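PDB 4IT7: CPI from Ascaris lumbricoides, which belongs to the cystatin family and probably inhibits cysteine-type endopeptidases of the papain type. Local coordinates for residues Ser34-Ala48 with Val59-Asn72. Residues are numbered along the deposited sequence; the frame is centred on the assembly and turned at random.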
ATOM      1  N   SER A  34       5.359  10.549  -0.207  1.00 38.36           N
ATOM      2  CA  SER A  34       4.634  11.350   0.797  1.00 40.84           C
ATOM      3  C   SER A  34       5.493  12.530   1.291  1.00 40.74           C
ATOM      4  O   SER A  34       6.711  12.370   1.474  1.00 38.86           O
ATOM      5  CB  SER A  34       4.260  10.432   1.962  1.00 41.06           C
ATOM      6  OG  SER A  34       4.001  11.147   3.153  1.00 41.15           O
ATOM      7  N   ASN A  35       4.873  13.705   1.466  1.00 45.79           N
ATOM      8  CA  ASN A  35       5.532  14.885   2.117  1.00 46.50           C
ATOM      9  C   ASN A  35       5.907  14.714   3.584  1.00 46.02           C
ATOM     10  O   ASN A  35       6.650  15.523   4.147  1.00 46.94           O
ATOM     11  CB  ASN A  35       4.652  16.121   2.044  1.00 44.51           C
ATOM     12  CG  ASN A  35       4.620  16.720   0.672  1.00 53.10           C
ATOM     13  OD1 ASN A  35       5.652  16.845  -0.021  1.00 55.09           O
ATOM     14  ND2 ASN A  35       3.428  17.088   0.248  1.00 59.53           N
ATOM     15  N   ASP A  36       5.335  13.705   4.216  1.00 49.21           N
ATOM     16  CA  ASP A  36       5.538  13.461   5.636  1.00 49.97           C
ATOM     17  C   ASP A  36       7.034  13.152   5.871  1.00 48.36           C
ATOM     18  O   ASP A  36       7.662  12.527   5.040  1.00 42.95           O
ATOM     19  CB  ASP A  36       4.657  12.297   6.045  1.00 49.38           C
ATOM     20  CG  ASP A  36       4.317  12.308   7.524  1.00 61.43           C
ATOM     21  OD1 ASP A  36       5.203  12.589   8.376  1.00 60.61           O
ATOM     22  OD2 ASP A  36       3.148  12.003   7.836  1.00 65.35           O
ATOM     23  N   LEU A  37       7.607  13.639   6.968  1.00 42.47           N
ATOM     24  CA  LEU A  37       8.984  13.323   7.339  1.00 41.95           C
ATOM     25  C   LEU A  37       9.104  11.940   7.945  1.00 39.16           C
ATOM     26  O   LEU A  37      10.196  11.367   8.009  1.00 42.16           O
ATOM     27  CB  LEU A  37       9.498  14.353   8.378  1.00 44.94           C
ATOM     28  CG  LEU A  37      10.360  15.557   7.898  1.00 53.76           C
ATOM     29  CD1 LEU A  37      11.688  15.086   7.320  1.00 56.24           C
ATOM     30  CD2 LEU A  37       9.646  16.446   6.876  1.00 45.53           C
ATOM     31  N   PHE A  38       7.999  11.425   8.477  1.00 36.34           N
ATOM     32  CA  PHE A  38       8.017  10.142   9.226  1.00 40.25           C
ATOM     33  C   PHE A  38       7.420   9.020   8.348  1.00 39.21           C
ATOM     34  O   PHE A  38       6.401   9.235   7.659  1.00 33.68           O
ATOM     35  CB  PHE A  38       7.189  10.262  10.523  1.00 39.33           C
ATOM     36  CG  PHE A  38       7.838  11.121  11.580  1.00 44.01           C
ATOM     37  CD1 PHE A  38       8.552  10.532  12.624  1.00 41.38           C
ATOM     38  CD2 PHE A  38       7.737  12.525  11.539  1.00 43.30           C
ATOM     39  CE1 PHE A  38       9.161  11.314  13.599  1.00 44.03           C
ATOM     40  CE2 PHE A  38       8.360  13.310  12.514  1.00 43.10           C
ATOM     41  CZ  PHE A  38       9.069  12.695  13.545  1.00 41.40           C
ATOM     42  N   GLN A  39       8.071   7.862   8.363  1.00 34.13           N
ATOM     43  CA  GLN A  39       7.569   6.657   7.729  1.00 37.45           C
ATOM     44  C   GLN A  39       6.201   6.308   8.254  1.00 39.23           C
ATOM     45  O   GLN A  39       5.916   6.514   9.451  1.00 37.45           O
ATOM     46  CB  GLN A  39       8.455   5.475   8.091  1.00 41.22           C
ATOM     47  CG  GLN A  39       9.914   5.803   7.925  1.00 51.13           C
ATOM     48  CD  GLN A  39      10.558   4.972   6.854  1.00 58.51           C
ATOM     49  OE1 GLN A  39      10.209   5.055   5.650  1.00 59.28           O
ATOM     50  NE2 GLN A  39      11.511   4.155   7.277  1.00 58.90           N
ATOM     51  N   GLN A  40       5.382   5.757   7.362  1.00 39.12           N
ATOM     52  CA  GLN A  40       4.075   5.224   7.701  1.00 37.08           C
ATOM     53  C   GLN A  40       4.189   3.697   7.677  1.00 39.79           C
ATOM     54  O   GLN A  40       5.090   3.136   7.056  1.00 31.48           O
ATOM     55  CB  GLN A  40       3.004   5.699   6.709  1.00 40.23           C
ATOM     56  CG  GLN A  40       2.887   7.209   6.487  1.00 37.80           C
ATOM     57  CD  GLN A  40       2.726   7.958   7.799  1.00 47.06           C
ATOM     58  OE1 GLN A  40       1.659   7.925   8.428  1.00 42.97           O
ATOM     59  NE2 GLN A  40       3.802   8.627   8.233  1.00 46.75           N
ATOM     60  N   THR A  41       3.276   3.020   8.375  1.00 36.64           N
ATOM     61  CA  THR A  41       3.291   1.594   8.389  1.00 34.42           C
ATOM     62  C   THR A  41       1.878   1.140   8.112  1.00 34.34           C
ATOM     63  O   THR A  41       0.921   1.933   8.248  1.00 38.25           O
ATOM     64  CB  THR A  41       3.839   1.020   9.706  1.00 36.08           C
ATOM     65  OG1 THR A  41       4.012  -0.387   9.551  1.00 41.19           O
ATOM     66  CG2 THR A  41       2.891   1.246  10.886  1.00 32.90           C
ATOM     67  N   ILE A  42       1.752  -0.098   7.657  1.00 30.89           N
ATOM     68  CA  ILE A  42       0.434  -0.651   7.377  1.00 35.64           C
ATOM     69  C   ILE A  42      -0.087  -1.162   8.717  1.00 34.34           C
ATOM     70  O   ILE A  42       0.564  -1.939   9.396  1.00 34.22           O
ATOM     71  CB  ILE A  42       0.461  -1.790   6.330  1.00 35.96           C
ATOM     72  CG1 ILE A  42       0.779  -1.286   4.910  1.00 34.35           C
ATOM     73  CG2 ILE A  42      -0.885  -2.507   6.235  1.00 30.65           C
ATOM     74  CD1 ILE A  42       1.534  -2.383   4.139  1.00 35.07           C
ATOM     75  N   VAL A  43      -1.261  -0.696   9.095  1.00 42.68           N
ATOM     76  CA  VAL A  43      -2.018  -1.347  10.168  1.00 43.02           C
ATOM     77  C   VAL A  43      -2.710  -2.614   9.634  1.00 46.68           C
ATOM     78  O   VAL A  43      -2.470  -3.746  10.108  1.00 44.04           O
ATOM     79  CB  VAL A  43      -3.014  -0.331  10.764  1.00 41.82           C
ATOM     80  CG1 VAL A  43      -3.887  -0.981  11.844  1.00 41.55           C
ATOM     81  CG2 VAL A  43      -2.209   0.823  11.344  1.00 37.74           C
ATOM     82  N   LYS A  44      -3.524  -2.434   8.595  1.00 47.58           N
ATOM     83  CA  LYS A  44      -4.100  -3.590   7.936  1.00 49.20           C
ATOM     84  C   LYS A  44      -4.482  -3.335   6.477  1.00 45.56           C
ATOM     85  O   LYS A  44      -4.826  -2.199   6.055  1.00 39.41           O
ATOM     86  CB  LYS A  44      -5.334  -4.093   8.707  1.00 52.13           C
ATOM     87  CG  LYS A  44      -6.531  -3.137   8.695  1.00 57.16           C
ATOM     88  CD  LYS A  44      -7.804  -3.846   9.138  1.00 64.73           C
ATOM     89  CE  LYS A  44      -7.510  -4.839  10.263  1.00 63.71           C
ATOM     90  NZ  LYS A  44      -8.742  -5.174  11.022  1.00 65.50           N
ATOM     91  N   VAL A  45      -4.489  -4.427   5.729  1.00 41.48           N
ATOM     92  CA  VAL A  45      -5.070  -4.374   4.430  1.00 45.82           C
ATOM     93  C   VAL A  45      -6.588  -4.457   4.632  1.00 40.80           C
ATOM     94  O   VAL A  45      -7.091  -5.502   4.927  1.00 37.42           O
ATOM     95  CB  VAL A  45      -4.518  -5.480   3.491  1.00 42.14           C
ATOM     96  CG1 VAL A  45      -4.964  -5.200   2.080  1.00 37.85           C
ATOM     97  CG2 VAL A  45      -2.987  -5.570   3.546  1.00 38.48           C
ATOM     98  N   ILE A  46      -7.296  -3.351   4.441  1.00 40.59           N
ATOM     99  CA  ILE A  46      -8.774  -3.313   4.598  1.00 39.35           C
ATOM    100  C   ILE A  46      -9.462  -4.170   3.504  1.00 45.01           C
ATOM    101  O   ILE A  46     -10.283  -5.035   3.811  1.00 43.93           O
ATOM    102  CB  ILE A  46      -9.284  -1.876   4.504  1.00 34.46           C
ATOM    103  CG1 ILE A  46      -8.725  -1.041   5.632  1.00 41.04           C
ATOM    104  CG2 ILE A  46     -10.802  -1.763   4.471  1.00 39.83           C
ATOM    105  CD1 ILE A  46      -8.814   0.450   5.296  1.00 39.02           C
ATOM    106  N   SER A  47      -9.123  -3.944   2.229  1.00 44.40           N
ATOM    107  CA  SER A  47      -9.670  -4.772   1.154  1.00 41.99           C
ATOM    108  C   SER A  47      -8.721  -4.972  -0.038  1.00 42.38           C
ATOM    109  O   SER A  47      -7.696  -4.282  -0.151  1.00 36.80           O
ATOM    110  CB  SER A  47     -10.976  -4.172   0.687  1.00 44.85           C
ATOM    111  OG  SER A  47     -10.740  -2.936   0.059  1.00 44.14           O
ATOM    112  N   ALA A  48      -9.091  -5.901  -0.929  1.00 35.72           N
ATOM    113  CA  ALA A  48      -8.284  -6.247  -2.091  1.00 35.35           C
ATOM    114  C   ALA A  48      -9.201  -6.795  -3.142  1.00 39.95           C
ATOM    115  O   ALA A  48     -10.047  -7.622  -2.848  1.00 38.83           O
ATOM    116  CB  ALA A  48      -7.255  -7.286  -1.712  1.00 37.09           C
ATOM    117  N   VAL A  59      -6.736  -3.524  -6.779  1.00 39.58           N
ATOM    118  CA  VAL A  59      -6.999  -2.299  -6.017  1.00 38.74           C
ATOM    119  C   VAL A  59      -7.042  -2.697  -4.553  1.00 42.65           C
ATOM    120  O   VAL A  59      -7.767  -3.638  -4.158  1.00 41.98           O
ATOM    121  CB  VAL A  59      -8.273  -1.530  -6.439  1.00 40.18           C
ATOM    122  CG1 VAL A  59      -8.523  -0.351  -5.474  1.00 42.97           C
ATOM    123  CG2 VAL A  59      -8.162  -1.010  -7.864  1.00 41.66           C
ATOM    124  N   LEU A  60      -6.205  -2.020  -3.778  1.00 39.40           N
ATOM    125  CA  LEU A  60      -6.077  -2.274  -2.360  1.00 40.58           C
ATOM    126  C   LEU A  60      -6.482  -1.043  -1.593  1.00 39.18           C
ATOM    127  O   LEU A  60      -6.266   0.083  -2.056  1.00 39.41           O
ATOM    128  CB  LEU A  60      -4.622  -2.656  -1.964  1.00 36.05           C
ATOM    129  CG  LEU A  60      -3.848  -3.711  -2.749  1.00 35.72           C
ATOM    130  CD1 LEU A  60      -2.404  -3.742  -2.293  1.00 31.56           C
ATOM    131  CD2 LEU A  60      -4.490  -5.085  -2.589  1.00 35.20           C
ATOM    132  N   GLU A  61      -7.089  -1.278  -0.427  1.00 38.40           N
ATOM    133  CA  GLU A  61      -7.286  -0.228   0.541  1.00 37.49           C
ATOM    134  C   GLU A  61      -6.450  -0.616   1.713  1.00 37.01           C
ATOM    135  O   GLU A  61      -6.628  -1.685   2.271  1.00 35.03           O
ATOM    136  CB  GLU A  61      -8.715  -0.165   1.006  1.00 41.39           C
ATOM    137  CG  GLU A  61      -9.671   0.609   0.127  1.00 48.09           C
ATOM    138  CD  GLU A  61     -11.083   0.517   0.711  1.00 56.04           C
ATOM    139  OE1 GLU A  61     -11.608  -0.607   0.839  1.00 54.82           O
ATOM    140  OE2 GLU A  61     -11.656   1.552   1.090  1.00 56.37           O
ATOM    141  N   LEU A  62      -5.546   0.288   2.088  1.00 35.67           N
ATOM    142  CA  LEU A  62      -4.623   0.076   3.169  1.00 34.81           C
ATOM    143  C   LEU A  62      -4.953   1.049   4.271  1.00 36.40           C
ATOM    144  O   LEU A  62      -5.159   2.250   4.023  1.00 37.23           O
ATOM    145  CB  LEU A  62      -3.169   0.315   2.679  1.00 31.46           C
ATOM    146  CG  LEU A  62      -2.723  -0.554   1.473  1.00 34.87           C
ATOM    147  CD1 LEU A  62      -1.323  -0.179   0.993  1.00 29.00           C
ATOM    148  CD2 LEU A  62      -2.740  -2.026   1.816  1.00 31.53           C
ATOM    149  N   LEU A  63      -4.990   0.537   5.492  1.00 34.75           N
ATOM    150  CA  LEU A  63      -5.095   1.394   6.658  1.00 35.26           C
ATOM    151  C   LEU A  63      -3.673   1.589   7.167  1.00 31.55           C
ATOM    152  O   LEU A  63      -2.998   0.595   7.535  1.00 34.68           O
ATOM    153  CB  LEU A  63      -5.949   0.705   7.748  1.00 33.13           C
ATOM    154  CG  LEU A  63      -6.017   1.444   9.081  1.00 36.26           C
ATOM    155  CD1 LEU A  63      -6.611   2.833   8.875  1.00 34.50           C
ATOM    156  CD2 LEU A  63      -6.806   0.601  10.113  1.00 32.77           C
ATOM    157  N   ILE A  64      -3.205   2.844   7.212  1.00 30.03           N
ATOM    158  CA  ILE A  64      -1.810   3.091   7.564  1.00 35.74           C
ATOM    159  C   ILE A  64      -1.711   4.044   8.755  1.00 40.68           C
ATOM    160  O   ILE A  64      -2.599   4.897   8.943  1.00 34.24           O
ATOM    161  CB  ILE A  64      -0.954   3.598   6.344  1.00 35.75           C
ATOM    162  CG1 ILE A  64      -1.278   5.058   6.007  1.00 34.07           C
ATOM    163  CG2 ILE A  64      -1.164   2.690   5.096  1.00 33.44           C
ATOM    164  CD1 ILE A  64      -0.207   5.744   5.182  1.00 35.71           C
ATOM    165  N   ALA A  65      -0.619   3.914   9.523  1.00 37.08           N
ATOM    166  CA  ALA A  65      -0.367   4.795  10.674  1.00 41.34           C
ATOM    167  C   ALA A  65       1.034   5.365  10.661  1.00 41.56           C
ATOM    168  O   ALA A  65       1.937   4.689  10.210  1.00 38.09           O
ATOM    169  CB  ALA A  65      -0.613   4.055  12.002  1.00 37.81           C
ATOM    170  N   PRO A  66       1.238   6.581  11.256  1.00 48.12           N
ATOM    171  CA  PRO A  66       2.610   7.106  11.367  1.00 46.79           C
ATOM    172  C   PRO A  66       3.415   6.278  12.320  1.00 41.62           C
ATOM    173  O   PRO A  66       2.839   5.609  13.166  1.00 46.71           O
ATOM    174  CB  PRO A  66       2.416   8.532  11.874  1.00 47.33           C
ATOM    175  CG  PRO A  66       1.087   8.515  12.561  1.00 52.06           C
ATOM    176  CD  PRO A  66       0.243   7.522  11.813  1.00 50.73           C
ATOM    177  N   THR A  67       4.726   6.273  12.142  1.00 42.71           N
ATOM    178  CA  THR A  67       5.657   5.607  13.076  1.00 40.85           C
ATOM    179  C   THR A  67       6.554   6.710  13.581  1.00 41.17           C
ATOM    180  O   THR A  67       6.369   7.878  13.198  1.00 40.79           O
ATOM    181  CB  THR A  67       6.554   4.529  12.397  1.00 43.14           C
ATOM    182  OG1 THR A  67       7.484   5.155  11.493  1.00 37.15           O
ATOM    183  CG2 THR A  67       5.688   3.447  11.646  1.00 40.07           C
ATOM    184  N   SER A  68       7.550   6.368  14.399  1.00 42.40           N
ATOM    185  CA  SER A  68       8.537   7.382  14.770  1.00 45.33           C
ATOM    186  C   SER A  68       9.852   7.268  13.979  1.00 47.15           C
ATOM    187  O   SER A  68      10.846   7.927  14.276  1.00 44.52           O
ATOM    188  CB  SER A  68       8.786   7.341  16.262  1.00 47.08           C
ATOM    189  OG  SER A  68       9.562   6.205  16.543  1.00 62.54           O
ATOM    190  N   CYS A  69       9.838   6.448  12.961  1.00 48.44           N
ATOM    191  CA  CYS A  69      10.956   6.298  12.091  1.00 50.08           C
ATOM    192  C   CYS A  69      10.974   7.463  11.129  1.00 48.05           C
ATOM    193  O   CYS A  69      10.082   7.632  10.352  1.00 49.03           O
ATOM    194  CB  CYS A  69      10.865   4.957  11.379  1.00 46.96           C
ATOM    195  SG  CYS A  69      11.239   3.535  12.414  1.00 47.74           S
ATOM    196  N   ARG A  70      11.997   8.287  11.232  1.00 49.93           N
ATOM    197  CA  ARG A  70      12.110   9.430  10.383  1.00 46.20           C
ATOM    198  C   ARG A  70      12.604   8.960   9.065  1.00 42.99           C
ATOM    199  O   ARG A  70      13.398   8.078   9.003  1.00 42.01           O
ATOM    200  CB  ARG A  70      13.008  10.494  11.003  1.00 51.17           C
ATOM    201  CG  ARG A  70      13.022  11.795  10.235  1.00 65.88           C
ATOM    202  CD  ARG A  70      13.667  12.992  10.927  1.00 80.86           C
ATOM    203  NE  ARG A  70      15.069  12.776  11.275  1.00 96.71           N
ATOM    204  CZ  ARG A  70      15.499  12.469  12.494  1.00 93.74           C
ATOM    205  NH1 ARG A  70      14.650  12.340  13.492  1.00 90.05           N
ATOM    206  NH2 ARG A  70      16.774  12.281  12.710  1.00 87.73           N
ATOM    207  N   LYS A  71      12.088   9.543   7.999  1.00 44.98           N
ATOM    208  CA  LYS A  71      12.541   9.265   6.645  1.00 47.41           C
ATOM    209  C   LYS A  71      13.972   9.745   6.421  1.00 50.48           C
ATOM    210  O   LYS A  71      14.639   9.304   5.537  1.00 50.86           O
ATOM    211  CB  LYS A  71      11.599   9.893   5.610  1.00 40.13           C
ATOM    212  CG  LYS A  71      10.371   9.068   5.276  1.00 36.56           C
ATOM    213  CD  LYS A  71       9.574   9.621   4.127  1.00 37.56           C
ATOM    214  CE  LYS A  71       8.113   9.407   4.321  1.00 35.57           C
ATOM    215  NZ  LYS A  71       7.317  10.329   3.518  1.00 36.92           N
ATOM    216  N   ASN A  72      14.422  10.677   7.241  1.00 63.22           N
ATOM    217  CA  ASN A  72      15.760  11.219   7.118  1.00 64.82           C
ATOM    218  C   ASN A  72      16.785  10.403   7.836  1.00 62.53           C
ATOM    219  O   ASN A  72      17.792  10.902   8.227  1.00 65.78           O
ATOM    220  CB  ASN A  72      15.791  12.666   7.603  1.00 62.18           C
ATOM    221  CG  ASN A  72      15.277  13.611   6.561  1.00 66.65           C
ATOM    222  OD1 ASN A  72      15.260  13.268   5.390  1.00 74.54           O
ATOM    223  ND2 ASN A  72      14.843  14.768   6.960  1.00 59.92           N
TER
HETATM  224  O   HOH W   1     -10.021  -2.831  -2.708  1.00 48.14           O
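T41 and A65 exchange a reciprocal pair of backbone hydrogen bonds, and from this point antiparallel pairing runs both ways, to F38 with R70 and to A48 with L60. Its register slips three times. Between F38 and Q40 it shifts by two residues; at the two classic beta bulges V43 and K44 both face L63, while I46 and S47 both face E61. L63 O accepts from V43 N at 2.7 Å and, in a longer bond, from K44 N, whereas the bonds from I46 and S47 to E61 O are weak.

The two segments form the hairpin of strands 38-51 and 56-70, part of the cystatin fold, in which an antiparallel sheet wraps around a helix; the hairpin illustrates how bulges let a long strand pair bend round that helix.

Polar side chains reinforce the backbone pairing. T67 grips Q39 O twice: its N supplies the backbone bond, and OG1, 2.9 Å from that oxygen, comes from above the carbonyl plane. Chi1 of 68° sets OG1 between the backbone N and the carbonyl carbon, where it also accepts C69 N in an ST turn. K71 reaches back with NZ to D36 O, at 2.7 Å, and bonds N31 O in the last turn of helix 17-33, while its backbone N bonds L37 O. At the far end S47 OG donates to the anti lone pair of E61 OE1 (2.6 Å), and a water links that hydroxyl to V59 O.

On the helix side V45 and L62 lie side by side, V45 CG1 3.9 Å from L62 CD2, and both touch A23. Farther along, I64 CD1 meets Q40 CB at 3.6 Å, the side chains crossing at about a right angle. Away from the helix, V43 spreads its methyls, CG1 against L63 CD2 and CG2 against A65 CB, each at 3.7 Å.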